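Local atomic coordinates of N-acetyl-L-2,4-diaminobutyric acid deacetylase (Ruegeria pomeroyi, PDB entry 6TWL), a protein that probably removes the acetyl group from N-acetyl-L-2,4-diaminobutyrate with the help of zinc, a step in the bacterial breakdown of ectoine and hydroxyectoine. Residues Asp142-Gly147 against Thr207-Gly212; Leu68-Ala73 against Ile223-Leu228; Pro180-Leu185 against Thr247-Met252; Gly305-Arg310 against Cys321-Gly326. All blocks are in the same frame, centred on the assembly; numbering follows the deposited sequence.

Contact 1 of 4, residues Asp142-Gly147 against Thr207-Gly212; sequences DFHSGG and TTELGG
The backbone N of H144 is held by two oxygens of T208: OG1 at 3.1 Å, and the carbonyl O in a weaker bond at 3.3 Å. T208 reaches it because OG1 stands between the backbone N and the carbonyl carbon (chi1 73°), a rotation that also lays CG2 3.8 Å from CD1 of F143. L210 CD1 meets the edge of the same ring, 3.8 Å from F143 CE1. Over the end of parallel strands 139-142 and 204-209, the two segments run on as loops and stay close, linked by a weak bond from L210 N to H144 O and by G146 N to G211 O at 3.2 Å, whose donor stands 49° out of the carbonyl plane. G146 and G212 press backbone to backbone, and a CB on either would be tight against the other segment. T208 O lies at the edge of the H144 imidazole, 3.4 Å from CD2, while NE2 is hydrogen-bonded to D195. E209 bends at chi2 (-82°), bringing OE2 within 3.6 Å of H144 CB. H144 and E209 are both zinc ligands in another structure of this protein, alongside H58 and E61. With no metal here, the imidazole nitrogens pair with D195 and, weakly, N57; metal binding would therefore probably require one of these bonds to be exchanged for zinc.

Contact 2 of 4, residues Leu68-Ala73 against Ile223-Leu228; sequences LHELAA and IAKKGL
L68 and L71 of helix 63-74 meet L228 of helix 218-234 where two helices pack beside each other against the central mixed sheet of the catalytic domain. The segments 68-73 and 223-228 cross at -49°, their axes 10.5 Å apart. The apolar part converges on one methyl: CD2 of L228 lies 3.7 Å from L68 CD2, the two side chains crossing at about a right angle, and 3.8 Å from L71 CD2. L228 extends this far with CG anti to its backbone N (chi1 -173°). On their sheet side L68 and L71 continue onto L53 and I86. The polar part belongs to K225, whose chain bends at chi2 and chi3 and brings NZ to the backbone of the other helix. There NZ is hydrogen-bonded to A67 O, one turn before L71, and lies 3.4 Å from E70 CB. A methionine here would lack the ammonium group and would probably leave A67 O without this cross-helix donor. The charge pairing with E70 is loose: OE2 stays 4.5 Å from K225 NZ, beyond a salt bridge, yet comes to 3.8 Å from K225 CD.

Contact 3 of 4, residues Pro180-Leu185 against Thr247-Met252; sequences PYSVEL and TVNLTM
Y181 and V248 lie side by side, pointing the same way from neighbouring parallel strands, with CD2 of the tyrosine ring 3.8 Å from V248 CB. L250 crosses the tyrosine obliquely from two residues further along: its CG sits beside its own backbone N (chi1 -53°), which carries CD1 back to 3.6 Å from Y181 CD2. Both approaches are oblique to the ring. V183, paired with L250 on the same face, sets CG1 3.7 Å from L250 O. This apolar face turns towards strand 305-311, whose L306 and I308 meet V248 and L250. On the other face S182 and N249 stand next to each other, N249 OD1 coming to 3.6 Å from S182 CB, while E184 and T251 follow with only loose contact; helix 167-177 packs here through M174, F171 and K175. T247 OG1 is hydrogen-bonded to A179 O, but its bond to S182 OG is very short and the serine oxygen's position doubtful. Between the faces a parallel ladder runs from P180 to E184: V248 N to P180 O, S182 N to V248 O at 2.9 Å and nearly straight (169°), L250 N to S182 O, and E184 N to L250 O at 3.0 Å. Strand 248-251 is thereby added as an outermost strand of the large mixed sheet. These bonds satisfy the backbone between the strands, while V248 and L250 face the apolar side chains of strand 305-311 and T247 and N249 lie by K175 of helix 167-177.

Contact 4 of 4, residues Gly305-Arg310 against Cys321-Gly326; sequences GLVISR and CVAVVG
L306 and G326 exchange a pair of backbone bonds, L306 N to G326 O at 2.8 Å and G326 N to L306 O at 2.7 Å, each donor lying in the carbonyl plane. Further along, V324 O takes two amides, a short bond from I308 N at 2.8 Å and a weak one from S309 N at 3.5 Å. In return V324 N bonds to S309 O, from 46° out of that carbonyl's plane. I308 and S309 both facing the single residue V324 make a classic beta bulge, which shifts the register of the two antiparallel strands by one; both strands belong to an antiparallel sheet that also includes strands 150-152, 258-260 and 276-277. The apolar contacts centre on V324. I308 slants across the valine, with CD1 3.8 Å from V324 CG1; its CG1 stands between the backbone N and the carbonyl carbon (chi1 58°), bringing that atom to 3.5 Å from V324 O. S309 CB leans on the other side of the valine, 3.8 Å from V324 CG2. Cutting I308 down to an alanine would probably open a gap beside V324 CG1 and take away part of the apolar packing on L250 and M252. On the other face V307 CG1 meets A323 CB at 4.0 Å. Glycines suit the end of the pair: a CB on G305 would clash with G326 O, and one on G326 would be tight against I308 CG2. The hydroxyl of S309 turns to D151 O, to which OG makes a weak hydrogen bond.

Contact 1 carries the zinc ligands H144 and E209, and the others lie outward from it. Contact 2 backs it directly: A224 CB is 3.5 Å from L210 CD1, and L68 CD2 is 4.0 Å from F143 CE2. Contact 2 also touches contact 3, through I223 CG2 and P180 CD, although their centres are about 21 Å apart. Contact 3 belongs to the same large sheet as contact 1, with strand 155-158 between them, and packs on contact 4, where L250 CD1 lies 3.6 Å from I308 CG2 and M252 SD is near I308 CD1. Contacts 3 and 4 come near the metal site without forming it: the side chains of V183 and S309 are about 8 and 7 Å from that of E209.

Contact 1 of 4, residues Asp142-Gly147 against Thr207-Gly212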
loop_
_atom_site.group_PDB
_atom_site.type_symbol
_atom_site.label_atom_id
_atom_site.label_comp_id
_atom_site.label_asym_id
_atom_site.label_seq_id
_atom_site.Cartn_x
_atom_site.Cartn_y
_atom_site.Cartn_z
ATOM N N ASP A 142 -4.127 -0.880 -3.009
ATOM C CA ASP A 142 -3.571 -1.224 -1.701
ATOM C C ASP A 142 -2.536 -0.179 -1.315
ATOM O O ASP A 142 -1.443 -0.134 -1.890
ATOM C CB ASP A 142 -2.960 -2.625 -1.688
ATOM C CG ASP A 142 -2.765 -3.158 -0.274
ATOM O OD1 ASP A 142 -3.488 -2.702 0.637
ATOM O OD2 ASP A 142 -1.903 -4.035 -0.066
ATOM N N PHE A 143 -2.877 0.649 -0.329
ATOM C CA PHE A 143 -1.976 1.690 0.144
ATOM C C PHE A 143 -0.962 1.110 1.122
ATOM O O PHE A 143 -1.334 0.435 2.088
ATOM C CB PHE A 143 -2.764 2.809 0.827
ATOM C CG PHE A 143 -3.509 3.703 -0.120
ATOM C CD1 PHE A 143 -2.852 4.719 -0.790
ATOM C CD2 PHE A 143 -4.872 3.543 -0.323
ATOM C CE1 PHE A 143 -3.534 5.551 -1.657
ATOM C CE2 PHE A 143 -5.562 4.374 -1.190
ATOM C CZ PHE A 143 -4.891 5.380 -1.858
ATOM N N HIS A 144 0.315 1.368 0.868
ATOM C CA HIS A 144 1.364 1.176 1.857
ATOM C C HIS A 144 2.056 2.506 2.112
ATOM O O HIS A 144 1.881 3.483 1.379
ATOM C CB HIS A 144 2.423 0.153 1.416
ATOM C CG HIS A 144 1.868 -1.100 0.818
ATOM N ND1 HIS A 144 1.024 -1.945 1.504
ATOM C CD2 HIS A 144 2.074 -1.674 -0.391
ATOM C CE1 HIS A 144 0.717 -2.975 0.737
ATOM N NE2 HIS A 144 1.341 -2.834 -0.419
ATOM N N SER A 145 2.854 2.520 3.172
ATOM C CA SER A 145 3.841 3.563 3.397
ATOM C C SER A 145 4.958 2.951 4.228
ATOM O O SER A 145 4.811 1.867 4.799
ATOM C CB SER A 145 3.230 4.800 4.062
ATOM O OG SER A 145 2.794 5.727 3.080
ATOM N N GLY A 146 6.087 3.659 4.281
ATOM C CA GLY A 146 7.302 3.070 4.820
ATOM C C GLY A 146 7.182 2.604 6.258
ATOM O O GLY A 146 7.858 1.654 6.663
ATOM N N GLY A 147 6.321 3.243 7.040
ATOM C CA GLY A 147 6.284 2.956 8.457
ATOM C C GLY A 147 7.389 3.700 9.187
ATOM O O GLY A 147 7.963 4.669 8.685
ATOM N N THR A 207 -0.528 -0.646 -6.018
ATOM C CA THR A 207 -0.043 -0.459 -4.663
ATOM C C THR A 207 0.740 0.844 -4.606
ATOM O O THR A 207 1.086 1.425 -5.638
ATOM C CB THR A 207 0.841 -1.628 -4.227
ATOM O OG1 THR A 207 1.978 -1.705 -5.100
ATOM C CG2 THR A 207 0.066 -2.928 -4.308
ATOM N N THR A 208 1.007 1.312 -3.390
ATOM C CA THR A 208 1.657 2.601 -3.202
ATOM C C THR A 208 2.734 2.490 -2.135
ATOM O O THR A 208 2.797 1.523 -1.373
ATOM C CB THR A 208 0.663 3.696 -2.784
ATOM O OG1 THR A 208 0.269 3.484 -1.423
ATOM C CG2 THR A 208 -0.574 3.703 -3.671
ATOM N N GLU A 209 3.598 3.505 -2.109
ATOM C CA GLU A 209 4.442 3.826 -0.959
ATOM C C GLU A 209 4.504 5.349 -0.955
ATOM O O GLU A 209 5.284 5.944 -1.705
ATOM C CB GLU A 209 5.831 3.205 -1.054
ATOM C CG GLU A 209 5.870 1.688 -0.915
ATOM C CD GLU A 209 5.857 1.221 0.522
ATOM O OE1 GLU A 209 5.780 2.077 1.428
ATOM O OE2 GLU A 209 5.936 -0.005 0.745
ATOM N N LEU A 210 3.661 5.975 -0.136
ATOM C CA LEU A 210 3.418 7.410 -0.212
ATOM C C LEU A 210 4.123 8.179 0.901
ATOM O O LEU A 210 3.661 9.245 1.314
ATOM C CB LEU A 210 1.918 7.687 -0.187
ATOM C CG LEU A 210 1.161 7.116 -1.385
ATOM C CD1 LEU A 210 -0.298 7.493 -1.307
ATOM C CD2 LEU A 210 1.773 7.603 -2.692
ATOM N N GLY A 211 5.248 7.662 1.381
ATOM C CA GLY A 211 5.991 8.336 2.425
ATOM C C GLY A 211 6.600 7.376 3.425
ATOM O O GLY A 211 7.228 6.386 3.040
ATOM N N GLY A 212 6.417 7.651 4.705
ATOM C CA GLY A 212 6.957 6.828 5.759
ATOM C C GLY A 212 7.340 7.675 6.949
ATOM O O GLY A 212 6.984 8.849 7.047
#

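Contact 2 of 4, residues Leu68-Ala73 against Ile223-Leu228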
loop_
_atom_site.group_PDB
_atom_site.type_symbol
_atom_site.label_atom_id
_atom_site.label_comp_id
_atom_site.label_asym_id
_atom_site.label_seq_id
_atom_site.Cartn_x
_atom_site.Cartn_y
_atom_site.Cartn_z
ATOM N N LEU A 68 -8.573 7.360 2.571
ATOM C CA LEU A 68 -9.756 6.508 2.575
ATOM C C LEU A 68 -10.805 6.985 3.570
ATOM O O LEU A 68 -12.003 6.796 3.333
ATOM C CB LEU A 68 -9.359 5.061 2.864
ATOM C CG LEU A 68 -8.548 4.388 1.755
ATOM C CD1 LEU A 68 -8.382 2.913 2.043
ATOM C CD2 LEU A 68 -9.202 4.590 0.396
ATOM N N HIS A 69 -10.387 7.594 4.682
ATOM C CA HIS A 69 -11.348 8.247 5.566
ATOM C C HIS A 69 -12.058 9.385 4.842
ATOM O O HIS A 69 -13.279 9.547 4.959
ATOM C CB HIS A 69 -10.644 8.770 6.821
ATOM C CG HIS A 69 -10.612 7.792 7.955
ATOM N ND1 HIS A 69 -9.664 6.796 8.051
ATOM C CD2 HIS A 69 -11.407 7.661 9.043
ATOM C CE1 HIS A 69 -9.878 6.092 9.148
ATOM N NE2 HIS A 69 -10.929 6.595 9.768
ATOM N N GLU A 70 -11.300 10.184 4.085
ATOM C CA GLU A 70 -11.882 11.304 3.351
ATOM C C GLU A 70 -12.839 10.815 2.271
ATOM O O GLU A 70 -13.972 11.301 2.160
ATOM C CB GLU A 70 -10.773 12.157 2.730
ATOM C CG GLU A 70 -10.147 13.144 3.693
ATOM C CD GLU A 70 -10.092 14.557 3.148
ATOM O OE1 GLU A 70 -9.552 15.446 3.842
ATOM O OE2 GLU A 70 -10.580 14.778 2.021
ATOM N N LEU A 71 -12.389 9.863 1.450
ATOM C CA LEU A 71 -13.240 9.330 0.392
ATOM C C LEU A 71 -14.527 8.754 0.965
ATOM O O LEU A 71 -15.621 9.006 0.448
ATOM C CB LEU A 71 -12.483 8.264 -0.402
ATOM C CG LEU A 71 -13.215 7.692 -1.620
ATOM C CD1 LEU A 71 -13.101 8.637 -2.803
ATOM C CD2 LEU A 71 -12.687 6.313 -1.983
ATOM N N ALA A 72 -14.415 7.984 2.050
ATOM C CA ALA A 72 -15.591 7.348 2.632
ATOM C C ALA A 72 -16.567 8.366 3.208
ATOM O O ALA A 72 -17.774 8.109 3.246
ATOM C CB ALA A 72 -15.169 6.352 3.711
ATOM N N ALA A 73 -16.071 9.518 3.659
ATOM C CA ALA A 73 -16.930 10.497 4.312
ATOM C C ALA A 73 -17.487 11.546 3.358
ATOM O O ALA A 73 -18.545 12.120 3.640
ATOM C CB ALA A 73 -16.169 11.197 5.445
ATOM N N ILE A 223 -1.203 13.713 -2.782
ATOM C CA ILE A 223 -0.857 12.700 -3.776
ATOM C C ILE A 223 -1.804 11.512 -3.671
ATOM O O ILE A 223 -2.238 10.949 -4.685
ATOM C CB ILE A 223 0.616 12.276 -3.611
ATOM C CG1 ILE A 223 1.556 13.421 -4.000
ATOM C CG2 ILE A 223 0.925 11.034 -4.435
ATOM C CD1 ILE A 223 2.906 13.356 -3.317
ATOM N N ALA A 224 -2.161 11.129 -2.441
ATOM C CA ALA A 224 -3.046 9.987 -2.237
ATOM C C ALA A 224 -4.460 10.288 -2.712
ATOM O O ALA A 224 -5.100 9.444 -3.349
ATOM C CB ALA A 224 -3.061 9.595 -0.761
ATOM N N LYS A 225 -4.966 11.483 -2.406
ATOM C CA LYS A 225 -6.328 11.826 -2.796
ATOM C C LYS A 225 -6.448 11.962 -4.306
ATOM O O LYS A 225 -7.388 11.439 -4.915
ATOM C CB LYS A 225 -6.770 13.112 -2.093
ATOM C CG LYS A 225 -6.946 12.974 -0.583
ATOM C CD LYS A 225 -8.398 12.678 -0.196
ATOM C CE LYS A 225 -8.827 11.267 -0.593
ATOM N NZ LYS A 225 -10.290 11.033 -0.490
ATOM N N LYS A 226 -5.497 12.660 -4.931
ATOM C CA LYS A 226 -5.503 12.789 -6.384
ATOM C C LYS A 226 -5.351 11.429 -7.054
ATOM O O LYS A 226 -6.091 11.096 -7.987
ATOM C CB LYS A 226 -4.390 13.737 -6.829
ATOM C CG LYS A 226 -3.981 13.566 -8.281
ATOM C CD LYS A 226 -2.580 14.096 -8.534
ATOM C CE LYS A 226 -2.031 13.579 -9.855
ATOM N NZ LYS A 226 -0.611 13.975 -10.062
ATOM N N GLY A 227 -4.395 10.625 -6.584
ATOM C CA GLY A 227 -4.201 9.306 -7.166
ATOM C C GLY A 227 -5.413 8.411 -6.995
ATOM O O GLY A 227 -5.751 7.630 -7.887
ATOM N N LEU A 228 -6.089 8.520 -5.850
ATOM C CA LEU A 228 -7.299 7.738 -5.623
ATOM C C LEU A 228 -8.400 8.139 -6.599
ATOM O O LEU A 228 -9.028 7.281 -7.230
ATOM C CB LEU A 228 -7.761 7.910 -4.174
ATOM C CG LEU A 228 -8.912 7.063 -3.630
ATOM C CD1 LEU A 228 -8.677 5.580 -3.870
ATOM C CD2 LEU A 228 -9.078 7.342 -2.144
#

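Contact 3 of 4, residues Pro180-Leu185 against Thr247-Met252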
loop_
_atom_site.group_PDB
_atom_site.type_symbol
_atom_site.label_atom_id
_atom_site.label_comp_id
_atom_site.label_asym_id
_atom_site.label_seq_id
_atom_site.Cartn_x
_atom_site.Cartn_y
_atom_site.Cartn_z
ATOM N N PRO A 180 4.121 11.260 -8.246
ATOM C CA PRO A 180 5.371 11.798 -8.811
ATOM C C PRO A 180 6.335 10.730 -9.299
ATOM O O PRO A 180 7.186 11.027 -10.146
ATOM C CB PRO A 180 5.964 12.603 -7.646
ATOM C CG PRO A 180 4.780 13.000 -6.841
ATOM C CD PRO A 180 3.833 11.837 -6.919
ATOM N N TYR A 181 6.227 9.500 -8.804
ATOM C CA TYR A 181 7.083 8.404 -9.233
ATOM C C TYR A 181 6.227 7.184 -9.539
ATOM O O TYR A 181 5.247 6.911 -8.840
ATOM C CB TYR A 181 8.131 8.074 -8.167
ATOM C CG TYR A 181 9.073 9.221 -7.888
ATOM C CD1 TYR A 181 8.762 10.187 -6.939
ATOM C CD2 TYR A 181 10.266 9.348 -8.584
ATOM C CE1 TYR A 181 9.618 11.242 -6.686
ATOM C CE2 TYR A 181 11.129 10.398 -8.339
ATOM C CZ TYR A 181 10.800 11.342 -7.388
ATOM O OH TYR A 181 11.657 12.390 -7.141
ATOM N N SER A 182 6.596 6.458 -10.592
ATOM C CA SER A 182 5.837 5.302 -11.058
ATOM C C SER A 182 6.780 4.119 -11.200
ATOM O O SER A 182 7.652 4.117 -12.074
ATOM C CB SER A 182 5.150 5.600 -12.382
ATOM O OG SER A 182 4.544 6.883 -12.354
ATOM N N VAL A 183 6.598 3.111 -10.355
ATOM C CA VAL A 183 7.530 1.998 -10.257
ATOM C C VAL A 183 6.893 0.754 -10.861
ATOM O O VAL A 183 5.706 0.480 -10.646
ATOM C CB VAL A 183 7.951 1.758 -8.795
ATOM C CG1 VAL A 183 8.990 0.681 -8.732
ATOM C CG2 VAL A 183 8.497 3.035 -8.181
ATOM N N GLU A 184 7.684 0.010 -11.633
ATOM C CA GLU A 184 7.266 -1.262 -12.209
ATOM C C GLU A 184 7.949 -2.405 -11.456
ATOM O O GLU A 184 9.181 -2.523 -11.490
ATOM C CB GLU A 184 7.599 -1.317 -13.701
ATOM C CG GLU A 184 6.614 -0.572 -14.599
ATOM C CD GLU A 184 6.741 -0.967 -16.060
ATOM O OE1 GLU A 184 6.959 -2.166 -16.337
ATOM O OE2 GLU A 184 6.626 -0.078 -16.931
ATOM N N LEU A 185 7.141 -3.232 -10.775
ATOM C CA LEU A 185 7.591 -4.410 -10.027
ATOM C C LEU A 185 7.057 -5.685 -10.658
ATOM O O LEU A 185 5.841 -5.904 -10.683
ATOM C CB LEU A 185 7.099 -4.415 -8.578
ATOM C CG LEU A 185 7.658 -3.650 -7.401
ATOM C CD1 LEU A 185 8.010 -2.323 -7.899
ATOM C CD2 LEU A 185 6.542 -3.567 -6.378
ATOM N N THR A 247 5.724 12.585 -14.040
ATOM C CA THR A 247 6.058 11.408 -13.259
ATOM C C THR A 247 7.372 10.843 -13.771
ATOM O O THR A 247 7.737 11.035 -14.934
ATOM C CB THR A 247 4.953 10.360 -13.348
ATOM O OG1 THR A 247 5.238 9.283 -12.445
ATOM C CG2 THR A 247 4.871 9.850 -14.767
ATOM N N VAL A 248 8.080 10.142 -12.891
ATOM C CA VAL A 248 9.366 9.536 -13.218
ATOM C C VAL A 248 9.214 8.029 -13.087
ATOM O O VAL A 248 8.834 7.527 -12.023
ATOM C CB VAL A 248 10.490 10.060 -12.312
ATOM C CG1 VAL A 248 11.778 9.300 -12.576
ATOM C CG2 VAL A 248 10.691 11.552 -12.534
ATOM N N ASN A 249 9.507 7.310 -14.168
ATOM C CA ASN A 249 9.314 5.868 -14.206
ATOM C C ASN A 249 10.586 5.159 -13.763
ATOM O O ASN A 249 11.675 5.435 -14.278
ATOM C CB ASN A 249 8.898 5.422 -15.606
ATOM C CG ASN A 249 7.424 5.662 -15.873
ATOM O OD1 ASN A 249 6.579 4.821 -15.561
ATOM N ND2 ASN A 249 7.105 6.820 -16.436
ATOM N N LEU A 250 10.440 4.246 -12.806
ATOM C CA LEU A 250 11.566 3.598 -12.155
ATOM C C LEU A 250 11.356 2.093 -12.113
ATOM O O LEU A 250 10.223 1.604 -12.105
ATOM C CB LEU A 250 11.765 4.120 -10.729
ATOM C CG LEU A 250 11.870 5.636 -10.573
ATOM C CD1 LEU A 250 11.532 6.035 -9.152
ATOM C CD2 LEU A 250 13.263 6.113 -10.954
ATOM N N THR A 251 12.471 1.367 -12.090
ATOM C CA THR A 251 12.480 -0.076 -11.916
ATOM C C THR A 251 13.517 -0.438 -10.864
ATOM O O THR A 251 14.512 0.268 -10.682
ATOM C CB THR A 251 12.802 -0.816 -13.229
ATOM O OG1 THR A 251 14.176 -0.604 -13.574
ATOM C CG2 THR A 251 11.916 -0.326 -14.368
ATOM N N MET A 252 13.268 -1.546 -10.164
ATOM C CA MET A 252 14.217 -2.131 -9.219
ATOM C C MET A 252 14.556 -3.523 -9.739
ATOM O O MET A 252 14.004 -4.528 -9.268
ATOM C CB MET A 252 13.646 -2.186 -7.804
ATOM C CG MET A 252 13.586 -0.845 -7.091
ATOM S SD MET A 252 12.251 -0.826 -5.885
ATOM C CE MET A 252 12.408 -2.473 -5.209
#

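Contact 4 of 4, residues Gly305-Arg310 against Cys321-Gly326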
loop_
_atom_site.group_PDB
_atom_site.type_symbol
_atom_site.label_atom_id
_atom_site.label_comp_id
_atom_site.label_asym_id
_atom_site.label_seq_id
_atom_site.Cartn_x
_atom_site.Cartn_y
_atom_site.Cartn_z
ATOM N N GLY A 305 21.120 5.657 -10.374
ATOM C CA GLY A 305 19.685 5.894 -10.425
ATOM C C GLY A 305 19.291 6.985 -9.440
ATOM O O GLY A 305 20.047 7.927 -9.203
ATOM N N LEU A 306 18.095 6.827 -8.876
ATOM C CA LEU A 306 17.532 7.779 -7.929
ATOM C C LEU A 306 17.326 7.100 -6.583
ATOM O O LEU A 306 16.820 5.975 -6.520
ATOM C CB LEU A 306 16.193 8.333 -8.429
ATOM C CG LEU A 306 16.177 9.107 -9.747
ATOM C CD1 LEU A 306 14.803 9.706 -9.994
ATOM C CD2 LEU A 306 17.232 10.191 -9.746
ATOM N N VAL A 307 17.712 7.783 -5.508
ATOM C CA VAL A 307 17.425 7.282 -4.165
ATOM C C VAL A 307 15.919 7.380 -3.946
ATOM O O VAL A 307 15.358 8.478 -3.903
ATOM C CB VAL A 307 18.198 8.055 -3.090
ATOM C CG1 VAL A 307 18.269 7.241 -1.802
ATOM C CG2 VAL A 307 19.590 8.394 -3.582
ATOM N N ILE A 308 15.259 6.231 -3.822
ATOM C CA ILE A 308 13.808 6.179 -3.678
ATOM C C ILE A 308 13.373 5.771 -2.281
ATOM O O ILE A 308 12.178 5.890 -1.962
ATOM C CB ILE A 308 13.174 5.241 -4.725
ATOM C CG1 ILE A 308 13.749 3.828 -4.591
ATOM C CG2 ILE A 308 13.426 5.771 -6.123
ATOM C CD1 ILE A 308 12.841 2.747 -5.139
ATOM N N SER A 309 14.291 5.298 -1.443
ATOM C CA SER A 309 13.975 4.914 -0.077
ATOM C C SER A 309 15.217 5.092 0.782
ATOM O O SER A 309 16.345 4.997 0.290
ATOM C CB SER A 309 13.482 3.468 0.008
ATOM O OG SER A 309 12.882 3.215 1.266
ATOM N N ARG A 310 14.998 5.349 2.069
ATOM C CA ARG A 310 16.099 5.556 2.998
ATOM C C ARG A 310 15.669 5.150 4.397
ATOM O O ARG A 310 14.492 5.251 4.755
ATOM C CB ARG A 310 16.566 7.017 3.004
ATOM C CG ARG A 310 15.462 8.028 3.283
ATOM C CD ARG A 310 16.000 9.276 3.971
ATOM N NE ARG A 310 16.636 8.971 5.250
ATOM C CZ ARG A 310 16.841 9.864 6.215
ATOM N NH1 ARG A 310 16.460 11.123 6.051
ATOM N NH2 ARG A 310 17.426 9.495 7.345
ATOM N N CYS A 321 17.899 -1.694 5.995
ATOM C CA CYS A 321 18.207 -1.223 4.650
ATOM C C CYS A 321 18.632 0.239 4.719
ATOM O O CYS A 321 17.884 1.089 5.220
ATOM C CB CYS A 321 17.004 -1.398 3.725
ATOM S SG CYS A 321 17.167 -0.579 2.118
ATOM N N VAL A 322 19.836 0.530 4.222
ATOM C CA VAL A 322 20.357 1.893 4.273
ATOM C C VAL A 322 19.613 2.780 3.283
ATOM O O VAL A 322 19.139 3.868 3.633
ATOM C CB VAL A 322 21.872 1.891 4.005
ATOM C CG1 VAL A 322 22.383 3.305 3.759
ATOM C CG2 VAL A 322 22.613 1.235 5.163
ATOM N N ALA A 323 19.492 2.325 2.037
ATOM C CA ALA A 323 18.821 3.085 0.993
ATOM C C ALA A 323 18.485 2.149 -0.157
ATOM O O ALA A 323 19.074 1.073 -0.295
ATOM C CB ALA A 323 19.683 4.251 0.497
ATOM N N VAL A 324 17.526 2.572 -0.979
ATOM C CA VAL A 324 17.155 1.868 -2.202
ATOM C C VAL A 324 17.288 2.834 -3.371
ATOM O O VAL A 324 16.928 4.012 -3.262
ATOM C CB VAL A 324 15.724 1.292 -2.134
ATOM C CG1 VAL A 324 15.393 0.536 -3.411
ATOM C CG2 VAL A 324 15.572 0.380 -0.931
ATOM N N VAL A 325 17.805 2.330 -4.490
ATOM C CA VAL A 325 18.026 3.115 -5.700
ATOM C C VAL A 325 17.142 2.564 -6.812
ATOM O O VAL A 325 17.170 1.360 -7.092
ATOM C CB VAL A 325 19.505 3.092 -6.123
ATOM C CG1 VAL A 325 19.783 4.208 -7.109
ATOM C CG2 VAL A 325 20.416 3.200 -4.906
ATOM N N GLY A 326 16.370 3.442 -7.447
ATOM C CA GLY A 326 15.554 3.080 -8.602
ATOM C C GLY A 326 16.234 3.487 -9.894
ATOM O O GLY A 326 16.846 4.554 -9.976
#